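Local coordinates for protein catalase (Corynebacterium glutamicum, PDB 4B7H) that breaks hydrogen peroxide down to water and oxygen at a haem group and is inhibited by nitric oxide, at residues 343-346 with 347-351; 332-335 with 336-339. All blocks are in the same frame, centred on the assembly; numbering follows the deposited sequence.

Contact 1 (343-346 with 347-351); sequences RMLQ and ARIFA. With HEM (protoporphyrin IX containing Fe), chain E.
R348 and M344, one helical turn apart, meet through the M344 carbonyl oxygen, which takes the R348 amide in a regular alpha-helical hydrogen bond and also touches its CG; the two side chains then go separately to the haem, M344 to a vinyl group and R348 along one porphyrin face. The arginine CB rests 3.4 Å from L345 O. With chi1 at -65°, CG sits beside the backbone N and passes 3.2 Å from M344 O, also reaching C3B of the porphyrin. CD runs along the macrocycle, 3.6 Å from the haem CHC. A bend at chi3 (73°) brings NE to 3.3 Å from the haem C1C and sets one guanidinium face over C3C. CZ lies against C3C and C4C, NH1 approaches the vinyl carbon CBC loosely, and NH2 is 3.3 Å from the haem C4C. Bonds from NE to Y352 OH, NH1 to H212 NE2 and NH2 to V140 O grip all three nitrogens and fix the rotation of the flat group.

M344 suits its place because its chain is flexible: bent at chi2 and chi3, it folds against the vinyl, with CE 3.6 Å from the haem CAB. A347 is small enough to face the same vinyl, its CB 3.9 Å from CBB. On another side of the helix L345 and I349 cross at an angle, CD1 to CD1 at 3.9 Å, an i to i+4 apolar pair. An arginine stacked at a tilt on the haem face and bonded to a tyrosine hydroxyl is the hallmark of the proximal side in haem catalases, consistent with Y352 being the tyrosine ligand of the iron.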
loop_
_atom_site.group_PDB
_atom_site.type_symbol
_atom_site.label_atom_id
_atom_site.label_comp_id
_atom_site.label_asym_id
_atom_site.label_seq_id
_atom_site.Cartn_x
_atom_site.Cartn_y
_atom_site.Cartn_z
ATOM N N ARG A 343 -5.289 -31.194 -4.833
ATOM C CA ARG A 343 -6.019 -29.931 -4.734
ATOM C C ARG A 343 -5.314 -28.915 -3.838
ATOM O O ARG A 343 -5.472 -27.703 -4.026
ATOM C CB ARG A 343 -7.455 -30.157 -4.250
ATOM C CG ARG A 343 -8.262 -31.067 -5.153
ATOM C CD ARG A 343 -9.639 -31.301 -4.592
ATOM N NE ARG A 343 -10.289 -32.388 -5.306
ATOM C CZ ARG A 343 -11.434 -32.934 -4.919
ATOM N NH1 ARG A 343 -12.040 -32.474 -3.833
ATOM N NH2 ARG A 343 -11.961 -33.940 -5.608
ATOM N N MET A 344 -4.557 -29.398 -2.855
ATOM C CA MET A 344 -3.772 -28.498 -2.016
ATOM C C MET A 344 -2.721 -27.808 -2.873
ATOM O O MET A 344 -2.594 -26.578 -2.855
ATOM C CB MET A 344 -3.125 -29.265 -0.863
ATOM C CG MET A 344 -4.132 -29.795 0.158
ATOM S SD MET A 344 -4.702 -28.543 1.314
ATOM C CE MET A 344 -3.265 -28.474 2.376
ATOM N N LEU A 345 -1.981 -28.601 -3.643
ATOM C CA LEU A 345 -0.975 -28.062 -4.546
ATOM C C LEU A 345 -1.591 -27.043 -5.504
ATOM O O LEU A 345 -1.041 -25.956 -5.702
ATOM C CB LEU A 345 -0.291 -29.185 -5.324
ATOM C CG LEU A 345 0.698 -28.745 -6.406
ATOM C CD1 LEU A 345 1.813 -27.855 -5.823
ATOM C CD2 LEU A 345 1.247 -29.988 -7.122
ATOM N N GLN A 346 -2.747 -27.367 -6.075
ATOM C CA GLN A 346 -3.347 -26.476 -7.063
ATOM C C GLN A 346 -3.755 -25.132 -6.450
ATOM O O GLN A 346 -3.600 -24.087 -7.078
ATOM C CB GLN A 346 -4.490 -27.179 -7.806
ATOM C CG GLN A 346 -3.972 -28.401 -8.559
ATOM C CD GLN A 346 -4.735 -28.732 -9.825
ATOM O OE1 GLN A 346 -5.674 -28.032 -10.222
ATOM N NE2 GLN A 346 -4.322 -29.815 -10.480
ATOM N N ALA A 347 -4.245 -25.149 -5.216
ATOM C CA ALA A 347 -4.518 -23.901 -4.508
ATOM C C ALA A 347 -3.229 -23.116 -4.230
ATOM O O ALA A 347 -3.195 -21.893 -4.395
ATOM C CB ALA A 347 -5.276 -24.172 -3.212
ATOM N N ARG A 348 -2.168 -23.811 -3.813
ATOM C CA ARG A 348 -0.880 -23.165 -3.574
ATOM C C ARG A 348 -0.341 -22.454 -4.813
ATOM O O ARG A 348 0.249 -21.381 -4.703
ATOM C CB ARG A 348 0.149 -24.178 -3.089
ATOM C CG ARG A 348 -0.169 -24.782 -1.740
ATOM C CD ARG A 348 0.905 -25.782 -1.344
ATOM N NE ARG A 348 2.140 -25.105 -0.961
ATOM C CZ ARG A 348 3.365 -25.604 -1.130
ATOM N NH1 ARG A 348 3.540 -26.795 -1.696
ATOM N NH2 ARG A 348 4.425 -24.899 -0.741
ATOM N N ILE A 349 -0.550 -23.040 -5.990
ATOM C CA ILE A 349 -0.019 -22.446 -7.215
ATOM C C ILE A 349 -0.589 -21.036 -7.426
ATOM O O ILE A 349 0.079 -20.157 -7.981
ATOM C CB ILE A 349 -0.261 -23.375 -8.428
ATOM C CG1 ILE A 349 0.461 -24.721 -8.231
ATOM C CG2 ILE A 349 0.189 -22.726 -9.727
ATOM C CD1 ILE A 349 1.973 -24.621 -8.071
ATOM N N PHE A 350 -1.804 -20.802 -6.936
ATOM C CA PHE A 350 -2.362 -19.456 -6.923
ATOM C C PHE A 350 -1.859 -18.593 -5.753
ATOM O O PHE A 350 -1.482 -17.431 -5.932
ATOM C CB PHE A 350 -3.894 -19.491 -6.886
ATOM C CG PHE A 350 -4.497 -18.172 -6.494
ATOM C CD1 PHE A 350 -4.476 -17.105 -7.380
ATOM C CD2 PHE A 350 -5.027 -17.978 -5.227
ATOM C CE1 PHE A 350 -4.993 -15.868 -7.025
ATOM C CE2 PHE A 350 -5.550 -16.739 -4.866
ATOM C CZ PHE A 350 -5.533 -15.686 -5.767
ATOM N N ALA A 351 -1.867 -19.168 -4.557
ATOM C CA ALA A 351 -1.815 -18.395 -3.323
ATOM C C ALA A 351 -0.525 -17.638 -3.036
ATOM O O ALA A 351 -0.576 -16.562 -2.447
ATOM C CB ALA A 351 -2.165 -19.281 -2.149
HETATM C CHA HEM E . 4.173 -20.086 3.188
HETATM C CHB HEM E . -0.196 -20.808 1.210
HETATM C CHC HEM E . 0.209 -25.527 2.211
HETATM C CHD HEM E . 4.955 -24.881 2.692
HETATM C C1A HEM E . 2.958 -19.867 2.585
HETATM C C2A HEM E . 2.462 -18.587 2.117
HETATM C C3A HEM E . 1.262 -18.804 1.558
HETATM C C4A HEM E . 0.958 -20.211 1.662
HETATM C CMA HEM E . 0.320 -17.790 0.900
HETATM C CAA HEM E . 3.217 -17.246 2.240
HETATM C CBA HEM E . 4.131 -17.070 1.035
HETATM C CGA HEM E . 4.763 -15.705 0.976
HETATM O O1A HEM E . 5.949 -15.640 0.567
HETATM O O2A HEM E . 4.113 -14.683 1.318
HETATM C C1B HEM E . -0.493 -22.147 1.327
HETATM C C2B HEM E . -1.737 -22.779 0.950
HETATM C C3B HEM E . -1.626 -24.089 1.255
HETATM C C4B HEM E . -0.306 -24.308 1.803
HETATM C CMB HEM E . -2.937 -22.024 0.342
HETATM C CAB HEM E . -2.627 -25.242 1.053
HETATM C CBB HEM E . -3.547 -25.227 0.089
HETATM C C1C HEM E . 1.565 -25.798 2.256
HETATM C C2C HEM E . 2.222 -27.082 2.060
HETATM C C3C HEM E . 3.544 -26.880 2.199
HETATM C C4C HEM E . 3.748 -25.472 2.461
HETATM C CMC HEM E . 1.490 -28.416 1.772
HETATM C CAC HEM E . 4.725 -27.869 2.043
HETATM C CBC HEM E . 4.669 -28.947 1.243
HETATM C C1D HEM E . 5.154 -23.551 2.941
HETATM C C2D HEM E . 6.428 -23.007 3.283
HETATM C C3D HEM E . 6.205 -21.528 3.439
HETATM C C4D HEM E . 4.812 -21.303 3.165
HETATM C CMD HEM E . 7.740 -23.767 3.466
HETATM C CAD HEM E . 7.282 -20.509 3.780
HETATM C CBD HEM E . 8.102 -20.236 2.521
HETATM C CGD HEM E . 9.201 -19.309 2.948
HETATM O O1D HEM E . 9.231 -18.138 2.492
HETATM O O2D HEM E . 10.046 -19.736 3.773
HETATM N NA HEM E . 2.021 -20.845 2.286
HETATM N NB HEM E . 0.359 -23.098 1.845
HETATM N NC HEM E . 2.531 -24.833 2.493
HETATM N ND HEM E . 4.214 -22.526 2.887
HETATM FE FE HEM E . 2.278 -22.833 2.431
#

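Contact 2 (332-335 with 336-339)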
loop_
_atom_site.group_PDB
_atom_site.type_symbol
_atom_site.label_atom_id
_atom_site.label_comp_id
_atom_site.label_asym_id
_atom_site.label_seq_id
_atom_site.Cartn_x
_atom_site.Cartn_y
_atom_site.Cartn_z
ATOM N N ASN A 332 6.661 -21.536 -9.184
ATOM C CA ASN A 332 7.910 -21.367 -9.911
ATOM C C ASN A 332 8.417 -22.723 -10.398
ATOM O O ASN A 332 9.376 -23.282 -9.851
ATOM C CB ASN A 332 8.952 -20.672 -9.037
ATOM C CG ASN A 332 8.690 -19.191 -8.895
ATOM O OD1 ASN A 332 8.024 -18.580 -9.742
ATOM N ND2 ASN A 332 9.227 -18.596 -7.837
ATOM N N ILE A 333 7.746 -23.257 -11.417
ATOM C CA ILE A 333 8.179 -24.485 -12.055
ATOM C C ILE A 333 8.902 -24.174 -13.363
ATOM O O ILE A 333 8.858 -23.041 -13.861
ATOM C CB ILE A 333 7.009 -25.462 -12.270
ATOM C CG1 ILE A 333 5.924 -24.850 -13.169
ATOM C CG2 ILE A 333 6.438 -25.908 -10.925
ATOM C CD1 ILE A 333 4.821 -25.838 -13.530
ATOM N N VAL A 334 9.586 -25.182 -13.898
ATOM C CA VAL A 334 10.413 -25.035 -15.092
ATOM C C VAL A 334 10.116 -26.216 -16.020
ATOM O O VAL A 334 9.502 -27.198 -15.591
ATOM C CB VAL A 334 11.925 -25.003 -14.730
ATOM C CG1 VAL A 334 12.290 -23.714 -14.008
ATOM C CG2 VAL A 334 12.305 -26.221 -13.897
ATOM N N PRO A 335 10.540 -26.136 -17.298
ATOM C CA PRO A 335 10.319 -27.269 -18.206
ATOM C C PRO A 335 10.865 -28.577 -17.640
ATOM O O PRO A 335 11.943 -28.583 -17.044
ATOM C CB PRO A 335 11.107 -26.865 -19.461
ATOM C CG PRO A 335 11.062 -25.370 -19.451
ATOM C CD PRO A 335 11.133 -24.981 -17.995
ATOM N N GLY A 336 10.117 -29.663 -17.820
ATOM C CA GLY A 336 10.492 -30.947 -17.255
ATOM C C GLY A 336 9.867 -31.243 -15.898
ATOM O O GLY A 336 10.011 -32.355 -15.381
ATOM N N VAL A 337 9.180 -30.259 -15.318
ATOM C CA VAL A 337 8.474 -30.434 -14.049
ATOM C C VAL A 337 7.022 -30.005 -14.228
ATOM O O VAL A 337 6.738 -28.994 -14.882
ATOM C CB VAL A 337 9.089 -29.577 -12.925
ATOM C CG1 VAL A 337 8.295 -29.718 -11.636
ATOM C CG2 VAL A 337 10.538 -29.964 -12.694
ATOM N N GLY A 338 6.103 -30.783 -13.669
ATOM C CA GLY A 338 4.694 -30.446 -13.712
ATOM C C GLY A 338 4.021 -30.648 -12.369
ATOM O O GLY A 338 4.655 -31.078 -11.393
ATOM N N LEU A 339 2.728 -30.340 -12.336
ATOM C CA LEU A 339 1.913 -30.455 -11.135
ATOM C C LEU A 339 1.197 -31.820 -11.108
ATOM O O LEU A 339 1.664 -32.785 -11.726
ATOM C CB LEU A 339 0.908 -29.295 -11.078
ATOM C CG LEU A 339 1.528 -27.916 -11.327
ATOM C CD1 LEU A 339 0.472 -26.814 -11.413
ATOM C CD2 LEU A 339 2.564 -27.598 -10.247
#
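V334 and V337 are the first and last residues of a type II beta turn whose corners are P335 and G336, and V337 N donates to V334 O at 3.1 Å with an N-H...O angle of 147°. The sequence fits the turn: P335, second in it, has a ring that already holds phi near the required value, while G336, third, adopts phi 94°. At this phi a beta carbon would run into the P335 carbonyl oxygen, which is why the third position is a glycine.

The valine side chains meet only loosely beside the backbone bond, CG2 of V334 to CG2 of V337 at 4.3 Å. V337 CB separately approaches V334 O, at 3.6 Å. Both short, beta-branched side chains pack against Y137 of strand 135-142, which is why valine suits each place. I333 takes a less common rotamer, chi1 60°, with CG1 between the backbone N and the carbonyl carbon; CG2 is thereby placed beside the backbone N. This methyl touches V337 CG1 at 4.3 Å, and also L339 CD2 at 4.3 Å, bridging two side chains of the outgoing arm. The other branch of I333 sends CD1 to 3.9 Å from V337 O.

G336 O is taken up by T90 OG1, and I333 O accepts from N26 of the third subunit, whose I50 packs on the I333 side chain. The turn thus carries the chain into the short strand 337-338, which runs antiparallel to strand 214-217 and extends the sheet, and L339 at the end of the segment packs against helix 343-359, which follows.

In the fold
Contact 2 comes first along the chain: its turn leads into strand 337-338, and a few residues later helix 343-359 opens with contact 1. Their centres are 14 Å apart, yet they touch directly, since L339 CD2 packs on I349 CD1 at 3.7 Å and L339 CB on L345 CD2 at 4.0 Å. The turn and strand therefore abut one flank of the helix, while another flank faces the haem. Both contacts lie within the catalase family region; both reach the third subunit and contact 1 also meets the second, so this run of chain joins the edge of the sheet, the haem-bearing helix and the subunit interfaces of the tetramer.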